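Local coordinates for protein probable acetyltransferase (Agrobacterium tumefaciens, PDB 2GE3) that probably transfers an acetyl group from acetyl coenzyme A to an acceptor that is not identified, as a member of the GNAT family, at residues V8-I13 / F61-D66; R23-V28 / L35-A40; I122-H127 / L162-I167. All coordinates share one frame; numbering follows the deposited sequence.

Contact 1 (V8-I13 / F61-D66)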
loop_
_atom_site.group_PDB
_atom_site.type_symbol
_atom_site.label_atom_id
_atom_site.label_comp_id
_atom_site.label_asym_id
_atom_site.label_seq_id
_atom_site.Cartn_x
_atom_site.Cartn_y
_atom_site.Cartn_z
ATOM N N VAL A 8 8.673 -20.388 24.998
ATOM C CA VAL A 8 8.760 -19.785 23.670
ATOM C C VAL A 8 10.007 -18.943 23.584
ATOM O O VAL A 8 10.313 -18.194 24.499
ATOM C CB VAL A 8 7.542 -18.941 23.313
ATOM C CG1 VAL A 8 7.762 -18.210 22.029
ATOM C CG2 VAL A 8 6.330 -19.848 23.159
ATOM N N THR A 9 10.753 -19.123 22.499
ATOM C CA THR A 9 11.881 -18.242 22.166
ATOM C C THR A 9 11.640 -17.493 20.898
ATOM O O THR A 9 11.085 -18.045 19.927
ATOM C CB THR A 9 13.146 -19.037 22.041
ATOM O OG1 THR A 9 13.257 -19.767 23.261
ATOM C CG2 THR A 9 14.365 -18.120 21.962
ATOM N N ILE A 10 12.016 -16.209 20.934
ATOM C CA ILE A 10 11.889 -15.297 19.786
ATOM C C ILE A 10 13.288 -15.066 19.208
ATOM O O ILE A 10 14.192 -14.750 19.914
ATOM C CB ILE A 10 11.241 -13.982 20.248
ATOM C CG1 ILE A 10 9.776 -14.241 20.619
ATOM C CG2 ILE A 10 11.431 -12.873 19.180
ATOM C CD1 ILE A 10 9.218 -13.270 21.491
ATOM N N LYS A 11 13.469 -15.223 17.914
ATOM C CA LYS A 11 14.784 -15.035 17.318
ATOM C C LYS A 11 14.579 -14.544 15.889
ATOM O O LYS A 11 13.482 -14.731 15.339
ATOM C CB LYS A 11 15.538 -16.365 17.306
ATOM C CG LYS A 11 14.688 -17.452 16.682
ATOM C CD LYS A 11 15.224 -18.831 16.968
ATOM C CE LYS A 11 15.421 -19.086 18.468
ATOM N NZ LYS A 11 15.098 -20.518 18.788
ATOM N N PRO A 12 15.628 -13.912 15.290
ATOM C CA PRO A 12 15.557 -13.556 13.854
ATOM C C PRO A 12 15.319 -14.800 13.037
ATOM O O PRO A 12 15.683 -15.889 13.436
ATOM C CB PRO A 12 16.918 -12.845 13.554
ATOM C CG PRO A 12 17.364 -12.364 14.935
ATOM C CD PRO A 12 16.891 -13.484 15.911
ATOM N N ILE A 13 14.576 -14.684 11.964
ATOM C CA ILE A 13 14.308 -15.848 11.155
ATOM C C ILE A 13 15.614 -16.283 10.409
ATOM O O ILE A 13 16.450 -15.432 9.964
ATOM C CB ILE A 13 13.140 -15.595 10.176
ATOM C CG1 ILE A 13 12.582 -16.942 9.654
ATOM C CG2 ILE A 13 13.606 -14.657 9.045
ATOM C CD1 ILE A 13 11.117 -16.865 8.952
ATOM N N PHE A 61 11.060 -11.812 12.683
ATOM C CA PHE A 61 11.290 -12.610 13.881
ATOM C C PHE A 61 10.298 -13.745 13.949
ATOM O O PHE A 61 9.143 -13.600 13.525
ATOM C CB PHE A 61 11.160 -11.694 15.126
ATOM C CG PHE A 61 12.338 -10.779 15.308
ATOM C CD1 PHE A 61 12.491 -9.622 14.525
ATOM C CD2 PHE A 61 13.351 -11.133 16.183
ATOM C CE1 PHE A 61 13.693 -8.829 14.635
ATOM C CE2 PHE A 61 14.493 -10.357 16.303
ATOM C CZ PHE A 61 14.665 -9.215 15.525
ATOM N N VAL A 62 10.738 -14.881 14.519
ATOM C CA VAL A 62 9.840 -16.044 14.673
ATOM C C VAL A 62 9.728 -16.400 16.128
ATOM O O VAL A 62 10.672 -16.173 16.870
ATOM C CB VAL A 62 10.215 -17.220 13.781
ATOM C CG1 VAL A 62 9.798 -16.856 12.380
ATOM C CG2 VAL A 62 11.754 -17.618 13.967
ATOM N N ALA A 63 8.552 -16.871 16.543
ATOM C CA ALA A 63 8.489 -17.462 17.866
ATOM C C ALA A 63 8.505 -18.955 17.700
ATOM O O ALA A 63 7.689 -19.519 16.986
ATOM C CB ALA A 63 7.284 -16.996 18.625
ATOM N N ILE A 64 9.400 -19.585 18.449
ATOM C CA ILE A 64 9.696 -20.984 18.323
ATOM C C ILE A 64 9.286 -21.763 19.601
ATOM O O ILE A 64 9.703 -21.393 20.753
ATOM C CB ILE A 64 11.219 -21.195 18.004
ATOM C CG1 ILE A 64 11.372 -21.150 16.499
ATOM C CG2 ILE A 64 11.685 -22.627 18.385
ATOM C CD1 ILE A 64 11.869 -20.048 16.147
ATOM N N ALA A 65 8.456 -22.781 19.407
ATOM C CA ALA A 65 8.100 -23.655 20.530
ATOM C C ALA A 65 8.216 -25.134 20.105
ATOM O O ALA A 65 7.606 -25.589 19.115
ATOM C CB ALA A 65 6.664 -23.343 21.106
ATOM N N ASP A 66 9.048 -25.857 20.848
ATOM C CA ASP A 66 9.384 -27.275 20.523
ATOM C C ASP A 66 9.811 -27.429 19.063
ATOM O O ASP A 66 9.268 -28.230 18.308
ATOM C CB ASP A 66 8.210 -28.189 20.873
ATOM C CG ASP A 66 7.975 -28.286 22.419
ATOM O OD1 ASP A 66 8.941 -28.635 23.190
ATOM O OD2 ASP A 66 6.819 -28.041 22.853
#

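Contact 2 (R23-V28 / L35-A40). With ACO (acetyl coenzyme *a), chain E.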
loop_
_atom_site.group_PDB
_atom_site.type_symbol
_atom_site.label_atom_id
_atom_site.label_comp_id
_atom_site.label_asym_id
_atom_site.label_seq_id
_atom_site.Cartn_x
_atom_site.Cartn_y
_atom_site.Cartn_z
ATOM N N ARG A 23 3.936 -23.062 7.023
ATOM C CA ARG A 23 2.806 -23.723 7.693
ATOM C C ARG A 23 2.024 -22.842 8.683
ATOM O O ARG A 23 0.803 -22.933 8.751
ATOM C CB ARG A 23 3.255 -24.989 8.412
ATOM C CG ARG A 23 3.867 -25.976 7.450
ATOM C CD ARG A 23 4.085 -27.360 8.061
ATOM N NE ARG A 23 5.146 -27.441 9.060
ATOM C CZ ARG A 23 6.405 -27.796 8.788
ATOM N NH1 ARG A 23 6.786 -28.058 7.533
ATOM N NH2 ARG A 23 7.290 -27.886 9.764
ATOM N N ALA A 24 2.740 -22.055 9.485
ATOM C CA ALA A 24 2.203 -21.065 10.448
ATOM C C ALA A 24 1.372 -20.022 9.710
ATOM O O ALA A 24 0.248 -19.752 10.056
ATOM C CB ALA A 24 3.383 -20.386 11.131
ATOM N N LEU A 25 1.942 -19.508 8.631
ATOM C CA LEU A 25 1.340 -18.500 7.832
ATOM C C LEU A 25 0.091 -19.088 7.128
ATOM O O LEU A 25 -0.998 -18.473 7.027
ATOM C CB LEU A 25 2.419 -17.948 6.873
ATOM C CG LEU A 25 2.112 -16.897 5.837
ATOM C CD1 LEU A 25 1.600 -15.593 6.455
ATOM C CD2 LEU A 25 3.364 -16.602 5.038
ATOM N N ASP A 26 0.227 -20.313 6.680
ATOM C CA ASP A 26 -0.879 -20.969 6.024
ATOM C C ASP A 26 -2.058 -21.288 6.983
ATOM O O ASP A 26 -3.230 -21.066 6.629
ATOM C CB ASP A 26 -0.349 -22.229 5.357
ATOM C CG ASP A 26 -1.293 -22.767 4.340
ATOM O OD1 ASP A 26 -1.732 -22.003 3.432
ATOM O OD2 ASP A 26 -1.656 -23.948 4.516
ATOM N N ALA A 27 -1.740 -21.802 8.180
ATOM C CA ALA A 27 -2.730 -22.047 9.257
ATOM C C ALA A 27 -3.495 -20.763 9.659
ATOM O O ALA A 27 -4.699 -20.752 9.673
ATOM C CB ALA A 27 -2.062 -22.676 10.466
ATOM N N VAL A 28 -2.807 -19.681 9.985
ATOM C CA VAL A 28 -3.464 -18.430 10.360
ATOM C C VAL A 28 -4.255 -17.769 9.199
ATOM O O VAL A 28 -5.368 -17.203 9.421
ATOM C CB VAL A 28 -2.447 -17.431 11.020
ATOM C CG1 VAL A 28 -3.054 -16.116 11.318
ATOM C CG2 VAL A 28 -1.760 -18.058 12.322
ATOM N N LEU A 35 -6.012 -12.004 8.522
ATOM C CA LEU A 35 -4.991 -11.569 7.555
ATOM C C LEU A 35 -5.593 -11.104 6.246
ATOM O O LEU A 35 -6.707 -11.493 5.908
ATOM C CB LEU A 35 -4.016 -12.778 7.301
ATOM C CG LEU A 35 -3.204 -13.264 8.499
ATOM C CD1 LEU A 35 -2.204 -14.383 8.160
ATOM C CD2 LEU A 35 -2.535 -12.105 9.205
ATOM N N SER A 36 -4.831 -10.386 5.467
ATOM C CA SER A 36 -5.301 -9.946 4.148
ATOM C C SER A 36 -5.081 -10.931 2.998
ATOM O O SER A 36 -5.538 -10.699 1.867
ATOM C CB SER A 36 -4.649 -8.612 3.718
ATOM O OG SER A 36 -3.319 -8.833 3.251
ATOM N N PHE A 37 -4.339 -11.987 3.261
ATOM C CA PHE A 37 -4.330 -13.101 2.329
ATOM C C PHE A 37 -5.091 -14.277 2.976
ATOM O O PHE A 37 -5.162 -14.377 4.215
ATOM C CB PHE A 37 -2.891 -13.421 1.874
ATOM C CG PHE A 37 -1.946 -13.481 2.968
ATOM C CD1 PHE A 37 -1.649 -12.355 3.694
ATOM C CD2 PHE A 37 -1.382 -14.679 3.326
ATOM C CE1 PHE A 37 -0.787 -12.414 4.736
ATOM C CE2 PHE A 37 -0.532 -14.751 4.357
ATOM C CZ PHE A 37 -0.213 -13.615 5.063
ATOM N N LEU A 38 -5.741 -15.081 2.140
ATOM C CA LEU A 38 -6.672 -16.098 2.608
ATOM C C LEU A 38 -5.962 -17.470 2.620
ATOM O O LEU A 38 -6.486 -18.475 3.119
ATOM C CB LEU A 38 -7.940 -16.105 1.763
ATOM C CG LEU A 38 -8.776 -14.790 1.776
ATOM C CD1 LEU A 38 -9.918 -14.828 0.821
ATOM C CD2 LEU A 38 -9.323 -14.491 3.201
ATOM N N GLU A 39 -4.716 -17.454 2.175
ATOM C CA GLU A 39 -3.947 -18.668 2.021
ATOM C C GLU A 39 -2.506 -18.235 1.953
ATOM O O GLU A 39 -2.239 -17.155 1.397
ATOM C CB GLU A 39 -4.319 -19.244 0.651
ATOM C CG GLU A 39 -4.308 -20.703 0.587
ATOM C CD GLU A 39 -4.445 -21.120 -0.841
ATOM O OE1 GLU A 39 -3.455 -21.667 -1.388
ATOM O OE2 GLU A 39 -5.526 -20.851 -1.429
ATOM N N ALA A 40 -1.569 -19.064 2.415
ATOM C CA ALA A 40 -0.162 -18.662 2.236
ATOM C C ALA A 40 0.235 -18.672 0.738
ATOM O O ALA A 40 -0.354 -19.391 -0.092
ATOM C CB ALA A 40 0.814 -19.503 3.079
HETATM N N1A ACO E . -10.812 -7.409 22.950
HETATM C C2A ACO E . -10.092 -6.444 23.523
HETATM N N3A ACO E . -8.854 -6.692 23.987
HETATM C C4A ACO E . -8.319 -7.937 23.914
HETATM C C5A ACO E . -9.032 -9.013 23.291
HETATM C C6A ACO E . -10.366 -8.693 22.795
HETATM N N6A ACO E . -11.057 -9.734 22.169
HETATM N N7A ACO E . -8.270 -10.173 23.405
HETATM C C8A ACO E . -7.116 -9.863 23.996
HETATM N N9A ACO E . -7.173 -8.544 24.325
HETATM C C1B ACO E . -6.092 -7.825 24.947
HETATM C C2B ACO E . -5.344 -8.555 26.051
HETATM O O2B ACO E . -6.002 -8.177 27.280
HETATM C C3B ACO E . -3.979 -7.895 25.804
HETATM O O3B ACO E . -4.045 -6.532 26.250
HETATM P P3B ACO E . -3.697 -5.985 27.759
HETATM O O7A ACO E . -4.706 -6.469 28.794
HETATM O O8A ACO E . -3.900 -4.502 27.437
HETATM O O9A ACO E . -2.395 -6.629 28.102
HETATM C C4B ACO E . -3.835 -7.757 24.288
HETATM O O4B ACO E . -5.175 -7.618 23.834
HETATM C C5B ACO E . -3.235 -9.042 23.650
HETATM O O5B ACO E . -1.840 -9.051 23.910
HETATM P P1A ACO E . -0.891 -10.234 23.607
HETATM O O1A ACO E . 0.443 -9.588 23.591
HETATM O O2A ACO E . -1.391 -11.217 24.643
HETATM O O3A ACO E . -1.376 -10.616 22.105
HETATM P P2A ACO E . -1.198 -11.932 21.279
HETATM O O4A ACO E . -0.100 -12.867 21.681
HETATM O O5A ACO E . -2.588 -12.505 21.237
HETATM O O6A ACO E . -0.789 -11.312 19.810
HETATM C CBP ACO E . -2.084 -10.997 17.760
HETATM C CCP ACO E . -1.734 -10.443 19.152
HETATM C CDP ACO E . -3.235 -10.101 17.190
HETATM C CEP ACO E . -0.869 -10.992 16.834
HETATM C CAP ACO E . -2.502 -12.523 17.789
HETATM O OAP ACO E . -3.611 -12.593 18.651
HETATM C C9P ACO E . -2.907 -13.205 16.513
HETATM O O9P ACO E . -2.056 -13.767 15.825
HETATM N N8P ACO E . -4.208 -13.208 16.155
HETATM C C7P ACO E . -4.579 -13.781 14.840
HETATM C C6P ACO E . -3.903 -13.116 13.660
HETATM C C5P ACO E . -3.884 -11.607 13.607
HETATM O O5P ACO E . -4.822 -10.913 13.987
HETATM N N4P ACO E . -2.794 -11.060 13.051
HETATM C C3P ACO E . -2.495 -9.654 13.229
HETATM C C2P ACO E . -3.518 -8.831 12.485
HETATM S S1P ACO E . -3.310 -9.044 10.734
HETATM C C ACO E . -3.815 -7.452 10.789
HETATM O O ACO E . -3.630 -6.844 11.808
HETATM C CH3 ACO E . -4.368 -6.899 9.499
HETATM O O HOH W 1 -7.219 -14.720 8.793
#

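Contact 3 (I122-H127 / L162-I167). With ACO (acetyl coenzyme *a), chain E.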
loop_
_atom_site.group_PDB
_atom_site.type_symbol
_atom_site.label_atom_id
_atom_site.label_comp_id
_atom_site.label_asym_id
_atom_site.label_seq_id
_atom_site.Cartn_x
_atom_site.Cartn_y
_atom_site.Cartn_z
ATOM N N ILE A 122 6.799 2.988 11.057
ATOM C CA ILE A 122 6.186 1.681 10.954
ATOM C C ILE A 122 4.630 1.788 10.831
ATOM O O ILE A 122 3.985 2.387 11.638
ATOM C CB ILE A 122 6.563 0.690 12.054
ATOM C CG1 ILE A 122 8.049 0.672 12.333
ATOM C CG2 ILE A 122 6.020 -0.740 11.671
ATOM C CD1 ILE A 122 8.975 0.445 11.059
ATOM N N GLU A 123 4.070 1.202 9.771
ATOM C CA GLU A 123 2.653 1.315 9.516
ATOM C C GLU A 123 2.029 -0.060 9.340
ATOM O O GLU A 123 2.735 -1.031 9.117
ATOM C CB GLU A 123 2.376 2.283 8.328
ATOM C CG GLU A 123 2.575 1.690 6.990
ATOM C CD GLU A 123 2.560 2.750 5.761
ATOM O OE1 GLU A 123 2.137 2.242 4.696
ATOM O OE2 GLU A 123 2.897 3.998 5.846
ATOM N N LEU A 124 0.724 -0.126 9.588
ATOM C CA LEU A 124 -0.072 -1.358 9.593
ATOM C C LEU A 124 -1.510 -1.028 9.295
ATOM O O LEU A 124 -1.987 0.127 9.446
ATOM C CB LEU A 124 0.100 -2.158 10.913
ATOM C CG LEU A 124 -0.314 -1.641 12.269
ATOM C CD1 LEU A 124 -1.917 -1.590 12.439
ATOM C CD2 LEU A 124 0.365 -2.462 13.338
ATOM N N SER A 125 -2.196 -2.021 8.773
ATOM C CA SER A 125 -3.646 -1.978 8.575
ATOM C C SER A 125 -4.271 -3.113 9.362
ATOM O O SER A 125 -3.738 -4.192 9.323
ATOM C CB SER A 125 -3.926 -2.204 7.105
ATOM O OG SER A 125 -3.735 -0.896 6.508
ATOM N N VAL A 126 -5.374 -2.878 10.060
ATOM C CA VAL A 126 -6.033 -3.895 10.840
ATOM C C VAL A 126 -7.563 -3.858 10.625
ATOM O O VAL A 126 -8.146 -2.768 10.528
ATOM C CB VAL A 126 -5.621 -3.758 12.356
ATOM C CG1 VAL A 126 -6.067 -2.361 12.956
ATOM C CG2 VAL A 126 -6.116 -4.856 13.159
ATOM N N HIS A 127 -8.204 -5.032 10.570
ATOM C CA HIS A 127 -9.645 -5.082 10.473
ATOM C C HIS A 127 -10.287 -4.439 11.672
ATOM O O HIS A 127 -9.884 -4.686 12.827
ATOM C CB HIS A 127 -10.189 -6.523 10.250
ATOM C CG HIS A 127 -9.671 -7.211 9.025
ATOM N ND1 HIS A 127 -9.883 -8.546 8.779
ATOM C CD2 HIS A 127 -8.941 -6.761 7.973
ATOM C CE1 HIS A 127 -9.269 -8.901 7.663
ATOM N NE2 HIS A 127 -8.658 -7.843 7.175
ATOM N N LEU A 162 -8.599 -0.235 9.788
ATOM C CA LEU A 162 -8.024 0.904 10.510
ATOM C C LEU A 162 -6.597 0.979 10.187
ATOM O O LEU A 162 -5.863 -0.034 10.255
ATOM C CB LEU A 162 -8.127 0.725 12.030
ATOM C CG LEU A 162 -9.555 0.489 12.574
ATOM C CD1 LEU A 162 -9.606 0.402 14.111
ATOM C CD2 LEU A 162 -10.614 1.499 12.046
ATOM N N ASN A 163 -6.167 2.185 9.888
ATOM C CA ASN A 163 -4.718 2.421 9.661
ATOM C C ASN A 163 -4.089 2.950 10.884
ATOM O O ASN A 163 -4.637 3.830 11.498
ATOM C CB ASN A 163 -4.503 3.466 8.556
ATOM C CG ASN A 163 -4.950 2.932 7.243
ATOM O OD1 ASN A 163 -4.476 1.904 6.885
ATOM N ND2 ASN A 163 -5.951 3.548 6.593
HETATM N N MSE A 164 -2.913 2.469 11.198
HETATM C CA MSE A 164 -2.268 2.855 12.444
HETATM C C MSE A 164 -0.797 2.966 12.091
HETATM O O MSE A 164 -0.369 2.356 11.132
HETATM C CB MSE A 164 -2.498 1.798 13.517
HETATM C CG MSE A 164 -4.069 1.516 13.797
HETATM SE SE MSE A 164 -4.060 0.287 15.358
HETATM C CE MSE A 164 -3.563 1.668 16.792
ATOM N N ALA A 165 -0.048 3.734 12.866
ATOM C CA ALA A 165 1.368 3.899 12.646
ATOM C C ALA A 165 2.137 4.273 13.937
ATOM O O ALA A 165 1.575 4.863 14.900
ATOM C CB ALA A 165 1.627 4.904 11.535
ATOM N N ILE A 166 3.412 3.927 13.945
ATOM C CA ILE A 166 4.320 4.385 15.000
ATOM C C ILE A 166 5.475 5.133 14.390
ATOM O O ILE A 166 5.943 4.777 13.321
ATOM C CB ILE A 166 4.785 3.174 15.917
ATOM C CG1 ILE A 166 5.207 3.621 17.317
ATOM C CG2 ILE A 166 5.802 2.279 15.167
ATOM C CD1 ILE A 166 5.226 2.375 18.373
ATOM N N ILE A 167 5.928 6.204 15.049
ATOM C CA ILE A 167 7.077 6.979 14.555
ATOM C C ILE A 167 8.167 6.893 15.632
ATOM O O ILE A 167 7.881 7.131 16.825
ATOM C CB ILE A 167 6.749 8.438 14.110
ATOM C CG1 ILE A 167 6.132 8.473 12.706
ATOM C CG2 ILE A 167 8.027 9.370 14.072
ATOM C CD1 ILE A 167 4.979 9.164 12.761
HETATM N N1A ACO E . -10.812 -7.409 22.950
HETATM C C2A ACO E . -10.092 -6.444 23.523
HETATM N N3A ACO E . -8.854 -6.692 23.987
HETATM C C4A ACO E . -8.319 -7.937 23.914
HETATM C C5A ACO E . -9.032 -9.013 23.291
HETATM C C6A ACO E . -10.366 -8.693 22.795
HETATM N N6A ACO E . -11.057 -9.734 22.169
HETATM N N7A ACO E . -8.270 -10.173 23.405
HETATM C C8A ACO E . -7.116 -9.863 23.996
HETATM N N9A ACO E . -7.173 -8.544 24.325
HETATM C C1B ACO E . -6.092 -7.825 24.947
HETATM C C2B ACO E . -5.344 -8.555 26.051
HETATM O O2B ACO E . -6.002 -8.177 27.280
HETATM C C3B ACO E . -3.979 -7.895 25.804
HETATM O O3B ACO E . -4.045 -6.532 26.250
HETATM P P3B ACO E . -3.697 -5.985 27.759
HETATM O O7A ACO E . -4.706 -6.469 28.794
HETATM O O8A ACO E . -3.900 -4.502 27.437
HETATM O O9A ACO E . -2.395 -6.629 28.102
HETATM C C4B ACO E . -3.835 -7.757 24.288
HETATM O O4B ACO E . -5.175 -7.618 23.834
HETATM C C5B ACO E . -3.235 -9.042 23.650
HETATM O O5B ACO E . -1.840 -9.051 23.910
HETATM P P1A ACO E . -0.891 -10.234 23.607
HETATM O O1A ACO E . 0.443 -9.588 23.591
HETATM O O2A ACO E . -1.391 -11.217 24.643
HETATM O O3A ACO E . -1.376 -10.616 22.105
HETATM P P2A ACO E . -1.198 -11.932 21.279
HETATM O O4A ACO E . -0.100 -12.867 21.681
HETATM O O5A ACO E . -2.588 -12.505 21.237
HETATM O O6A ACO E . -0.789 -11.312 19.810
HETATM C CBP ACO E . -2.084 -10.997 17.760
HETATM C CCP ACO E . -1.734 -10.443 19.152
HETATM C CDP ACO E . -3.235 -10.101 17.190
HETATM C CEP ACO E . -0.869 -10.992 16.834
HETATM C CAP ACO E . -2.502 -12.523 17.789
HETATM O OAP ACO E . -3.611 -12.593 18.651
HETATM C C9P ACO E . -2.907 -13.205 16.513
HETATM O O9P ACO E . -2.056 -13.767 15.825
HETATM N N8P ACO E . -4.208 -13.208 16.155
HETATM C C7P ACO E . -4.579 -13.781 14.840
HETATM C C6P ACO E . -3.903 -13.116 13.660
HETATM C C5P ACO E . -3.884 -11.607 13.607
HETATM O O5P ACO E . -4.822 -10.913 13.987
HETATM N N4P ACO E . -2.794 -11.060 13.051
HETATM C C3P ACO E . -2.495 -9.654 13.229
HETATM C C2P ACO E . -3.518 -8.831 12.485
HETATM S S1P ACO E . -3.310 -9.044 10.734
HETATM C C ACO E . -3.815 -7.452 10.789
HETATM O O ACO E . -3.630 -6.844 11.808
HETATM C CH3 ACO E . -4.368 -6.899 9.499
HETATM O O HOH W 2 -1.784 1.463 6.744
#

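Contact 1 (V8-I13 / F61-D66)
Val8 starts the pairing with a fork: CG1 rests 3.6 Å from Ala63 CB, while CG2 lies against Ala65 CB. Thr9 then forms a hydrogen-bonded antiparallel pair with Ile64, the shorter of its two bonds running from Ile64 N to Thr9 O (2.7 Å). Ile10, in a non-hydrogen-bonded pair with Ala63, turns CG2 to Phe61 CD2 at 4.0 Å, and its CA points a C-H at Val62 O. The next hydrogen-bonded pair is Lys11 with Val62, in which Val62 N meets Lys11 O at 2.9 Å. With CG lodged between its own N and carbonyl carbon (chi1 51°), the Lys11 chain, bent further out at chi3 and chi4, crosses Ile64 at about a right angle, Lys11 CD 3.7 Å from Ile64 CD1. Pro12 CA lies over one face of the Phe61 ring, and Pro12 CG touches Phe61 CE2 at 3.8 Å. Ile13 leaves the strand and crosses Val62, Ile13 CD1 against Val62 CG1. Strand 9-12, first of the GNAT sheet and antiparallel to the second, forms one sheet edge within this chain. Helix 102-117 packs on Val8, Ile10 and Phe61, His17 touches Lys11, Val62 and Ile64, helix 43-55 receives Ile13, and strand 68-77 bonds to the other edge of strand 60-65.

Contact 2 (R23-V28 / L35-A40)
Leu25 of helix 18-29 packs against Phe37 and Ala40 in the loop leading to helix 43-55, the helix-loop-helix element that follows the first strand of the GNAT fold. The Leu25 side chain leaves the helix with CG anti to its own N (chi1 177°), which brings it edge-on to the Phe37 ring, though the exact fit of the Leu25 methyl to the ring is doubtful. Leu35 CB sits over one face of the same ring, offset toward the rim. Ala40 CB fills the angle between neighbouring helix residues, touching Leu25 CG at 4.0 Å and Asp26 CB at 3.7 Å. Its backbone is held too: Ala40 N donates to Asp26 OD1 at 3.1 Å, using the anti lone pair of that oxygen, with an N-H...O angle of 160°. The other oxygen, Asp26 OD2, has a long, weak ion pair with Arg30. Leu35 divides its two methyls between protein and cofactor. CD1 meets Val28 CG1 at 3.7 Å, the side chains crossing at about a right angle, and CD2 lies 3.5 Å from S1P of the bound acetyl coenzyme A. Trp72 backs Leu25 and Val28 from strand 68-77, while Arg80 of the second subunit packs on Phe37. Beside the Leu35-Val28 contact, a water donates to Val28 O and accepts from Leu35 N at 3.0 Å, joining the helix backbone to the loop.

Contact 3 (I122-H127 / L162-I167)
The Asn163 carboxamide is the flat group that meets the opposite strand, and it does so through its oxygen: OD1 lies 2.9 Å from Ser125 OG. A water donates to Asn163 OD1 at 2.7 Å and also to Leu124 O, so a polar patch spans the two strands on the side that carries Glu123, Ser125, Asn163 and Ala165. The other flat group on this side, the Glu123 carboxylate, is held at both oxygens, OE1 in a salt bridge with Arg83 and OE2 in one with Arg121, while its CB stays beside Ala165. Between the strands, which run antiparallel at 165°, three hydrogen-bonded pairs, Ile122-Ile166, Leu124-Met164 and Val126-Leu162, supply six backbone bonds. Their side chains form the apolar face. Ile166 CG2 sits 3.6 Å from Ile122 CB, the two side chains lying side by side. A chi1 of 63° tucks Leu124 CG over its own backbone, and the side chain lies alongside that of Met164, a selenomethionine, with Leu124 CD1 3.6 Å from Met164 CB. Val126 spreads its methyls: CG1 approaches Leu162 CB at 3.8 Å and the selenium of Met164, SE, at 4.1 Å, whereas Val126 CG2 lies near the acetyl oxygen O of acetyl coenzyme A (3.5 Å as modelled; the acetyl placement is somewhat doubtful). Helix 102-117 covers this face at Ile122 and Ile166, and helix 131-140 at Leu124, Val126 and Leu162. Strand 121-127 runs parallel to strand 86-93 on its other edge, and strand 158-167 pairs antiparallel with strand 143-153. This order, with the last strand inserted between the fifth and sixth, belongs to the GNAT fold, whose parallel fourth and fifth strands, here 86-93 and 121-127, characteristically splay apart to admit the pantetheine arm.

Overall arrangement
Contact 1 and contact 3 join strands of one mixed sheet on opposite sides of the chain's centre, their centres 24 Å apart. Contact 2 comes from the chain between the two strands of contact 1, and its centre is 18 Å from that of contact 1 and 19 Å from that of contact 3. It touches contact 3 where Leu35 O packs against His127 CE1 at 4.0 Å. These two contacts share the cofactor: Leu35 of contact 2 and Val126 of contact 3 border the thioester end of acetyl coenzyme A, Val28 lies farther up the pantetheine arm, and both contacts also reach the second subunit. Contact 1 stands back, the Ala63 side chain being about 9 Å from the cofactor.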